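Local coordinates for protein putative decarboxylase involved in desferrioxamine biosynthesis (Erwinia amylovora, PDB 5O5C) that probably decarboxylates lysine to cadaverine with pyridoxal 5'-phosphate as cofactor, supplying the biosynthesis of the siderophore desferrioxamine E, at residues Asp247-Glu252 / Ser285-His290; Thr455-Ala460 / Ala499-Tyr504. One frame throughout, in Å; residues are numbered along the deposited sequence.

Contact 1: residues Asp247-Glu252 / Ser285-His290; sequences DCLKQE and SELCKH
Leu287 reaches across from helix 281-290 and sets its forked end against Leu249 and the root of Lys250 on helix 246-258. One methyl does most of the touching: Leu287 CD1 lies 3.7 Å from Lys250 CA and 3.8 Å from Leu249 CG. The other methyl, Leu287 CD2, meets Leu249 CD2 at 4.0 Å. The two leucine side chains cross at a slant, with both Leu287 methyls against one branch of Leu249. Leu287 gains this reach by carrying CG opposite its own backbone nitrogen (chi1 -162°), which holds the fork out from the helix. Lys250 meets it chiefly with CA and CB. The lysine chain leads away from helix 281-290 and is bent at chi3 (59°). The central mixed sheet backs the leucines: Leu249 also rests on Phe210 and Val236, while Cys288 touches Met295. The two helices are the connections of successive beta-alpha-beta crossovers, from strand 233-236 to 262-269 and from there to 294-299, and they lie side by side on one face of the sheet, as in fold-type I enzymes. No hydrogen bond or ion pair joins the segments; the 139 Å² they bury, both sides summed, is held by aliphatic packing, which depends on shape and asks for no exact direction.

Contact 2: residues Thr455-Ala460 / Ala499-Tyr504; sequences TNIRKA and ALIVHY
Tyr504 N donates to Leu500 O at 2.9 Å, a helical bond that holds the turn whose aromatic ring faces Ala460. No hydrogen bond crosses between the helices. The methyl end of Ile457 packs on a backbone oxygen, with Ile457 CD1 3.6 Å from Ile501 O. The Ile457 CG2 methyl also meets Ile501 CG2 at 4.1 Å, while CG1 of Ile457 lies along the backbone of Tyr504, 3.9 Å from its C atom. One turn on, Ala460 places its methyl over a face of the Tyr504 ring. This CH-pi contact puts Ala460 CB 3.8 Å from the ring centroid and 19° off the normal, shifted toward the CG and CD1 side. Tyr504 chi1 (-67°) turns CG opposite the carbonyl carbon, bringing the ring over that methyl; His503 ND1 lies over the opposite face. The axes of segments 455-460 and 499-504 approach to 9.1 Å, their directions 120° apart. Ile457 and Ile501 both rest on Leu480 of strand 477-483, Ile457 further on Tyr439 and Ile501 on Phe437, whereas Tyr504 continues onto Val461 and Ser464, so helices 448-464 and 491-510 cross on the antiparallel four-stranded sheet of the C-terminal part.

Contact 1 and contact 2 are far apart, their centres 42 Å from each other and their nearest atoms about 29 Å, and they share no helix, strand or sheet. They come in series along the chain: 247-252 and 285-290 meet before 455-460 and 499-504 begin. The first belongs to the large cofactor-binding part built on the mixed seven-stranded sheet, the second to the smaller C-terminal part with its own antiparallel sheet. Each therefore joins a pair of helices within its own part of the subunit, and neither lies at the annotated pyridoxal phosphate pocket. In both, two helices pack together over the sheet beside them.

Contact 1: residues Asp247-Glu252 / Ser285-His290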
ATOM      1  N   ASP B 247      -7.267  -0.875  35.580  1.00 38.83           N
ATOM      2  CA  ASP B 247      -6.980  -0.045  36.787  1.00 41.72           C
ATOM      3  C   ASP B 247      -5.928   1.001  36.468  1.00 37.41           C
ATOM      4  O   ASP B 247      -6.084   2.187  36.858  1.00 38.91           O
ATOM      5  CB  ASP B 247      -6.495  -0.883  37.993  1.00 51.26           C
ATOM      6  CG  ASP B 247      -7.559  -1.850  38.537  1.00 57.60           C
ATOM      7  OD1 ASP B 247      -8.775  -1.671  38.282  1.00 70.49           O
ATOM      8  OD2 ASP B 247      -7.164  -2.802  39.237  1.00 65.76           O
ATOM      9  N   CYS B 248      -4.859   0.581  35.774  1.00 29.85           N
ATOM     10  CA  CYS B 248      -3.808   1.521  35.417  1.00 29.98           C
ATOM     11  C   CYS B 248      -4.306   2.530  34.369  1.00 28.29           C
ATOM     12  O   CYS B 248      -3.820   3.650  34.343  1.00 25.87           O
ATOM     13  CB  CYS B 248      -2.559   0.817  34.885  1.00 31.57           C
ATOM     14  SG  CYS B 248      -1.744  -0.289  36.062  1.00 32.95           S
ATOM     15  N   LEU B 249      -5.204   2.101  33.466  1.00 28.82           N
ATOM     16  CA  LEU B 249      -5.806   3.014  32.454  1.00 28.38           C
ATOM     17  C   LEU B 249      -6.603   4.093  33.177  1.00 30.56           C
ATOM     18  O   LEU B 249      -6.446   5.287  32.883  1.00 25.85           O
ATOM     19  CB  LEU B 249      -6.745   2.277  31.525  1.00 28.00           C
ATOM     20  CG  LEU B 249      -7.508   3.077  30.434  1.00 28.91           C
ATOM     21  CD1 LEU B 249      -6.560   3.895  29.559  1.00 28.82           C
ATOM     22  CD2 LEU B 249      -8.449   2.243  29.554  1.00 28.12           C
ATOM     23  N   LYS B 250      -7.451   3.645  34.119  1.00 30.82           N
ATOM     24  CA  LYS B 250      -8.309   4.531  34.949  1.00 30.37           C
ATOM     25  C   LYS B 250      -7.386   5.589  35.553  1.00 28.92           C
ATOM     26  O   LYS B 250      -7.525   6.805  35.291  1.00 28.56           O
ATOM     27  CB  LYS B 250      -9.054   3.674  36.015  1.00 34.64           C
ATOM     28  CG  LYS B 250     -10.285   4.288  36.681  1.00 41.51           C
ATOM     29  CD  LYS B 250     -11.200   3.218  37.316  1.00 45.73           C
ATOM     30  CE  LYS B 250     -10.484   2.386  38.390  1.00 48.22           C
ATOM     31  NZ  LYS B 250     -11.394   1.466  39.142  1.00 48.42           N
ATOM     32  N   GLN B 251      -6.349   5.117  36.228  1.00 30.03           N
ATOM     33  CA  GLN B 251      -5.325   5.998  36.824  1.00 34.44           C
ATOM     34  C   GLN B 251      -4.693   6.966  35.826  1.00 31.07           C
ATOM     35  O   GLN B 251      -4.464   8.152  36.123  1.00 29.66           O
ATOM     36  CB  GLN B 251      -4.232   5.149  37.504  1.00 36.11           C
ATOM     37  CG  GLN B 251      -4.723   4.472  38.770  1.00 40.19           C
ATOM     38  CD  GLN B 251      -5.010   5.474  39.887  1.00 47.27           C
ATOM     39  OE1 GLN B 251      -6.152   5.904  40.084  1.00 55.10           O
ATOM     40  NE2 GLN B 251      -3.969   5.875  40.588  1.00 45.53           N
ATOM     41  N   GLU B 252      -4.395   6.473  34.635  1.00 31.91           N
ATOM     42  CA  GLU B 252      -3.822   7.368  33.597  1.00 32.75           C
ATOM     43  C   GLU B 252      -4.779   8.415  33.111  1.00 30.13           C
ATOM     44  O   GLU B 252      -4.387   9.546  32.900  1.00 31.75           O
ATOM     45  CB  GLU B 252      -3.266   6.592  32.412  1.00 37.07           C
ATOM     46  CG  GLU B 252      -1.752   6.583  32.370  1.00 41.77           C
ATOM     47  CD  GLU B 252      -1.140   5.564  33.264  1.00 44.96           C
ATOM     48  OE1 GLU B 252      -1.904   4.687  33.724  1.00 55.00           O
ATOM     49  OE2 GLU B 252       0.098   5.615  33.464  1.00 40.03           O
ATOM     50  N   SER B 285     -13.907  -0.591  26.887  1.00 26.95           N
ATOM     51  CA  SER B 285     -15.029   0.016  26.181  1.00 27.53           C
ATOM     52  C   SER B 285     -15.980   0.759  27.146  1.00 29.69           C
ATOM     53  O   SER B 285     -16.565   1.754  26.767  1.00 30.14           O
ATOM     54  CB  SER B 285     -15.793  -1.067  25.419  1.00 27.86           C
ATOM     55  OG  SER B 285     -16.992  -0.571  24.860  1.00 27.51           O
ATOM     56  N   GLU B 286     -16.133   0.249  28.376  1.00 31.78           N
ATOM     57  CA  GLU B 286     -16.876   0.948  29.458  1.00 33.53           C
ATOM     58  C   GLU B 286     -16.137   2.259  29.894  1.00 32.00           C
ATOM     59  O   GLU B 286     -16.732   3.346  30.000  1.00 31.63           O
ATOM     60  CB  GLU B 286     -17.104   0.033  30.680  1.00 36.04           C
ATOM     61  CG  GLU B 286     -17.177  -1.472  30.386  1.00 43.48           C
ATOM     62  CD  GLU B 286     -17.845  -2.303  31.472  1.00 49.70           C
ATOM     63  OE1 GLU B 286     -17.831  -1.875  32.657  1.00 62.67           O
ATOM     64  OE2 GLU B 286     -18.360  -3.396  31.138  1.00 48.12           O
ATOM     65  N   LEU B 287     -14.829   2.172  30.086  1.00 30.30           N
ATOM     66  CA  LEU B 287     -14.072   3.365  30.410  1.00 32.83           C
ATOM     67  C   LEU B 287     -14.210   4.397  29.282  1.00 31.95           C
ATOM     68  O   LEU B 287     -14.484   5.585  29.533  1.00 30.67           O
ATOM     69  CB  LEU B 287     -12.600   3.020  30.683  1.00 36.44           C
ATOM     70  CG  LEU B 287     -11.804   4.082  31.448  1.00 38.73           C
ATOM     71  CD1 LEU B 287     -10.789   3.481  32.402  1.00 38.54           C
ATOM     72  CD2 LEU B 287     -11.125   5.079  30.533  1.00 40.32           C
ATOM     73  N   CYS B 288     -14.012   3.939  28.050  1.00 26.26           N
ATOM     74  CA  CYS B 288     -14.148   4.814  26.917  1.00 26.87           C
ATOM     75  C   CYS B 288     -15.491   5.551  26.869  1.00 27.57           C
ATOM     76  O   CYS B 288     -15.502   6.747  26.800  1.00 25.16           O
ATOM     77  CB  CYS B 288     -13.918   4.076  25.624  1.00 26.83           C
ATOM     78  SG  CYS B 288     -12.168   3.781  25.376  1.00 25.71           S
ATOM     79  N   LYS B 289     -16.603   4.834  26.933  1.00 28.75           N
ATOM     80  CA  LYS B 289     -17.913   5.478  26.863  1.00 30.40           C
ATOM     81  C   LYS B 289     -18.112   6.492  28.012  1.00 31.28           C
ATOM     82  O   LYS B 289     -18.577   7.631  27.792  1.00 31.29           O
ATOM     83  CB  LYS B 289     -19.012   4.427  26.825  1.00 30.32           C
ATOM     84  CG  LYS B 289     -18.952   3.565  25.570  1.00 37.20           C
ATOM     85  CD  LYS B 289     -20.191   2.736  25.303  1.00 39.57           C
ATOM     86  CE  LYS B 289     -20.217   2.257  23.859  1.00 43.56           C
ATOM     87  NZ  LYS B 289     -20.522   3.322  22.833  1.00 44.30           N
ATOM     88  N   HIS B 290     -17.708   6.100  29.220  1.00 31.11           N
ATOM     89  CA  HIS B 290     -17.785   6.978  30.367  1.00 36.31           C
ATOM     90  C   HIS B 290     -17.073   8.312  30.123  1.00 36.68           C
ATOM     91  O   HIS B 290     -17.559   9.344  30.559  1.00 41.19           O
ATOM     92  CB  HIS B 290     -17.247   6.303  31.635  1.00 37.58           C
ATOM     93  CG  HIS B 290     -17.579   7.045  32.889  1.00 42.88           C
ATOM     94  ND1 HIS B 290     -16.803   6.975  34.025  1.00 46.26           N
ATOM     95  CD2 HIS B 290     -18.598   7.887  33.184  1.00 44.16           C
ATOM     96  CE1 HIS B 290     -17.341   7.721  34.970  1.00 44.46           C
ATOM     97  NE2 HIS B 290     -18.420   8.300  34.479  1.00 45.80           N
TER

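Contact 2: residues Thr455-Ala460 / Ala499-Tyr504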
ATOM      1  N   THR B 455      20.875 -12.741  22.598  1.00 30.49           N
ATOM      2  CA  THR B 455      21.095 -12.075  21.314  1.00 33.08           C
ATOM      3  C   THR B 455      22.098 -12.819  20.461  1.00 31.71           C
ATOM      4  O   THR B 455      21.916 -12.838  19.265  1.00 31.14           O
ATOM      5  CB  THR B 455      21.508 -10.583  21.412  1.00 40.55           C
ATOM      6  OG1 THR B 455      21.645 -10.063  20.087  1.00 43.06           O
ATOM      7  CG2 THR B 455      22.837 -10.353  22.133  1.00 42.62           C
ATOM      8  N   ASN B 456      23.132 -13.443  21.050  1.00 26.50           N
ATOM      9  CA  ASN B 456      23.999 -14.299  20.249  1.00 28.86           C
ATOM     10  C   ASN B 456      23.376 -15.613  19.849  1.00 27.15           C
ATOM     11  O   ASN B 456      23.695 -16.087  18.803  1.00 26.40           O
ATOM     12  CB  ASN B 456      25.362 -14.505  20.891  1.00 33.11           C
ATOM     13  CG  ASN B 456      26.157 -13.211  20.927  1.00 34.87           C
ATOM     14  OD1 ASN B 456      26.352 -12.567  19.899  1.00 34.82           O
ATOM     15  ND2 ASN B 456      26.534 -12.787  22.111  1.00 37.06           N
ATOM     16  N   ILE B 457      22.478 -16.189  20.654  1.00 25.47           N
ATOM     17  CA  ILE B 457      21.786 -17.383  20.217  1.00 24.26           C
ATOM     18  C   ILE B 457      20.983 -17.104  18.958  1.00 23.43           C
ATOM     19  O   ILE B 457      21.038 -17.847  18.001  1.00 21.11           O
ATOM     20  CB  ILE B 457      20.833 -17.941  21.281  1.00 23.00           C
ATOM     21  CG1 ILE B 457      21.620 -18.638  22.414  1.00 21.78           C
ATOM     22  CG2 ILE B 457      19.869 -18.903  20.648  1.00 20.95           C
ATOM     23  CD1 ILE B 457      20.781 -18.922  23.614  1.00 20.88           C
ATOM     24  N   ARG B 458      20.199 -16.043  18.944  1.00 28.41           N
ATOM     25  CA  ARG B 458      19.396 -15.755  17.722  1.00 25.48           C
ATOM     26  C   ARG B 458      20.257 -15.553  16.473  1.00 26.03           C
ATOM     27  O   ARG B 458      19.926 -16.037  15.351  1.00 23.46           O
ATOM     28  CB  ARG B 458      18.509 -14.559  17.995  1.00 29.11           C
ATOM     29  CG  ARG B 458      17.974 -13.807  16.787  1.00 30.87           C
ATOM     30  CD  ARG B 458      17.088 -12.709  17.348  1.00 33.73           C
ATOM     31  NE  ARG B 458      16.629 -11.701  16.387  1.00 40.67           N
ATOM     32  CZ  ARG B 458      15.805 -11.940  15.383  1.00 36.94           C
ATOM     33  NH1 ARG B 458      15.433 -13.171  15.141  1.00 42.45           N
ATOM     34  NH2 ARG B 458      15.382 -10.965  14.595  1.00 36.39           N
ATOM     35  N   LYS B 459      21.361 -14.827  16.651  1.00 27.33           N
ATOM     36  CA  LYS B 459      22.280 -14.571  15.537  1.00 29.62           C
ATOM     37  C   LYS B 459      22.876 -15.902  15.075  1.00 29.17           C
ATOM     38  O   LYS B 459      22.872 -16.211  13.900  1.00 26.55           O
ATOM     39  CB  LYS B 459      23.325 -13.493  15.920  1.00 34.89           C
ATOM     40  CG  LYS B 459      22.755 -12.074  15.792  1.00 35.25           C
ATOM     41  CD  LYS B 459      23.826 -11.005  15.570  1.00 40.87           C
ATOM     42  CE  LYS B 459      24.642 -10.729  16.828  1.00 40.61           C
ATOM     43  NZ  LYS B 459      25.073  -9.302  16.912  1.00 44.29           N
ATOM     44  N   ALA B 460      23.273 -16.768  16.006  1.00 28.97           N
ATOM     45  CA  ALA B 460      23.793 -18.062  15.577  1.00 24.71           C
ATOM     46  C   ALA B 460      22.689 -18.842  14.850  1.00 24.26           C
ATOM     47  O   ALA B 460      22.914 -19.340  13.750  1.00 23.24           O
ATOM     48  CB  ALA B 460      24.322 -18.839  16.758  1.00 26.93           C
ATOM     49  N   ALA B 499      16.305 -27.293  20.625  1.00 33.99           N
ATOM     50  CA  ALA B 499      17.630 -27.920  20.817  1.00 35.21           C
ATOM     51  C   ALA B 499      18.749 -27.077  20.234  1.00 37.26           C
ATOM     52  O   ALA B 499      19.865 -26.999  20.781  1.00 35.60           O
ATOM     53  CB  ALA B 499      17.661 -29.311  20.204  1.00 37.32           C
ATOM     54  N   LEU B 500      18.446 -26.467  19.089  1.00 38.13           N
ATOM     55  CA  LEU B 500      19.298 -25.470  18.466  1.00 36.27           C
ATOM     56  C   LEU B 500      19.527 -24.247  19.358  1.00 30.15           C
ATOM     57  O   LEU B 500      20.651 -23.808  19.573  1.00 28.14           O
ATOM     58  CB  LEU B 500      18.649 -25.045  17.144  1.00 44.40           C
ATOM     59  CG  LEU B 500      19.556 -24.605  16.024  1.00 48.60           C
ATOM     60  CD1 LEU B 500      20.568 -25.687  15.700  1.00 49.51           C
ATOM     61  CD2 LEU B 500      18.688 -24.278  14.812  1.00 51.96           C
ATOM     62  N   ILE B 501      18.455 -23.718  19.897  1.00 29.76           N
ATOM     63  CA  ILE B 501      18.551 -22.631  20.850  1.00 27.86           C
ATOM     64  C   ILE B 501      19.471 -22.998  22.024  1.00 31.09           C
ATOM     65  O   ILE B 501      20.386 -22.228  22.339  1.00 31.45           O
ATOM     66  CB  ILE B 501      17.172 -22.237  21.342  1.00 22.89           C
ATOM     67  CG1 ILE B 501      16.414 -21.497  20.224  1.00 21.36           C
ATOM     68  CG2 ILE B 501      17.207 -21.336  22.555  1.00 22.62           C
ATOM     69  CD1 ILE B 501      14.939 -21.491  20.496  1.00 20.48           C
ATOM     70  N   VAL B 502      19.236 -24.156  22.650  1.00 34.13           N
ATOM     71  CA  VAL B 502      20.079 -24.590  23.787  1.00 33.76           C
ATOM     72  C   VAL B 502      21.491 -25.051  23.353  1.00 33.25           C
ATOM     73  O   VAL B 502      22.437 -24.825  24.082  1.00 29.45           O
ATOM     74  CB  VAL B 502      19.391 -25.629  24.728  1.00 41.39           C
ATOM     75  CG1 VAL B 502      18.057 -25.137  25.254  1.00 39.43           C
ATOM     76  CG2 VAL B 502      19.211 -26.959  24.052  1.00 44.93           C
ATOM     77  N   HIS B 503      21.658 -25.641  22.165  1.00 30.48           N
ATOM     78  CA  HIS B 503      22.997 -25.892  21.638  1.00 33.45           C
ATOM     79  C   HIS B 503      23.805 -24.585  21.572  1.00 31.90           C
ATOM     80  O   HIS B 503      24.821 -24.441  22.232  1.00 28.13           O
ATOM     81  CB  HIS B 503      22.960 -26.609  20.265  1.00 35.92           C
ATOM     82  CG  HIS B 503      24.321 -26.843  19.680  1.00 34.25           C
ATOM     83  ND1 HIS B 503      24.683 -26.393  18.428  1.00 36.85           N
ATOM     84  CD2 HIS B 503      25.423 -27.423  20.199  1.00 37.67           C
ATOM     85  CE1 HIS B 503      25.944 -26.712  18.195  1.00 33.80           C
ATOM     86  NE2 HIS B 503      26.422 -27.315  19.263  1.00 35.98           N
ATOM     87  N   TYR B 504      23.294 -23.585  20.857  1.00 32.49           N
ATOM     88  CA  TYR B 504      24.036 -22.313  20.726  1.00 32.52           C
ATOM     89  C   TYR B 504      24.214 -21.563  22.072  1.00 33.12           C
ATOM     90  O   TYR B 504      25.209 -20.877  22.263  1.00 37.40           O
ATOM     91  CB  TYR B 504      23.421 -21.417  19.653  1.00 29.33           C
ATOM     92  CG  TYR B 504      23.572 -21.999  18.277  1.00 29.50           C
ATOM     93  CD1 TYR B 504      24.826 -22.310  17.760  1.00 30.19           C
ATOM     94  CD2 TYR B 504      22.468 -22.252  17.488  1.00 31.50           C
ATOM     95  CE1 TYR B 504      24.975 -22.830  16.500  1.00 30.78           C
ATOM     96  CE2 TYR B 504      22.610 -22.781  16.219  1.00 32.49           C
ATOM     97  CZ  TYR B 504      23.853 -23.069  15.728  1.00 33.34           C
ATOM     98  OH  TYR B 504      23.956 -23.617  14.468  1.00 33.07           O
TER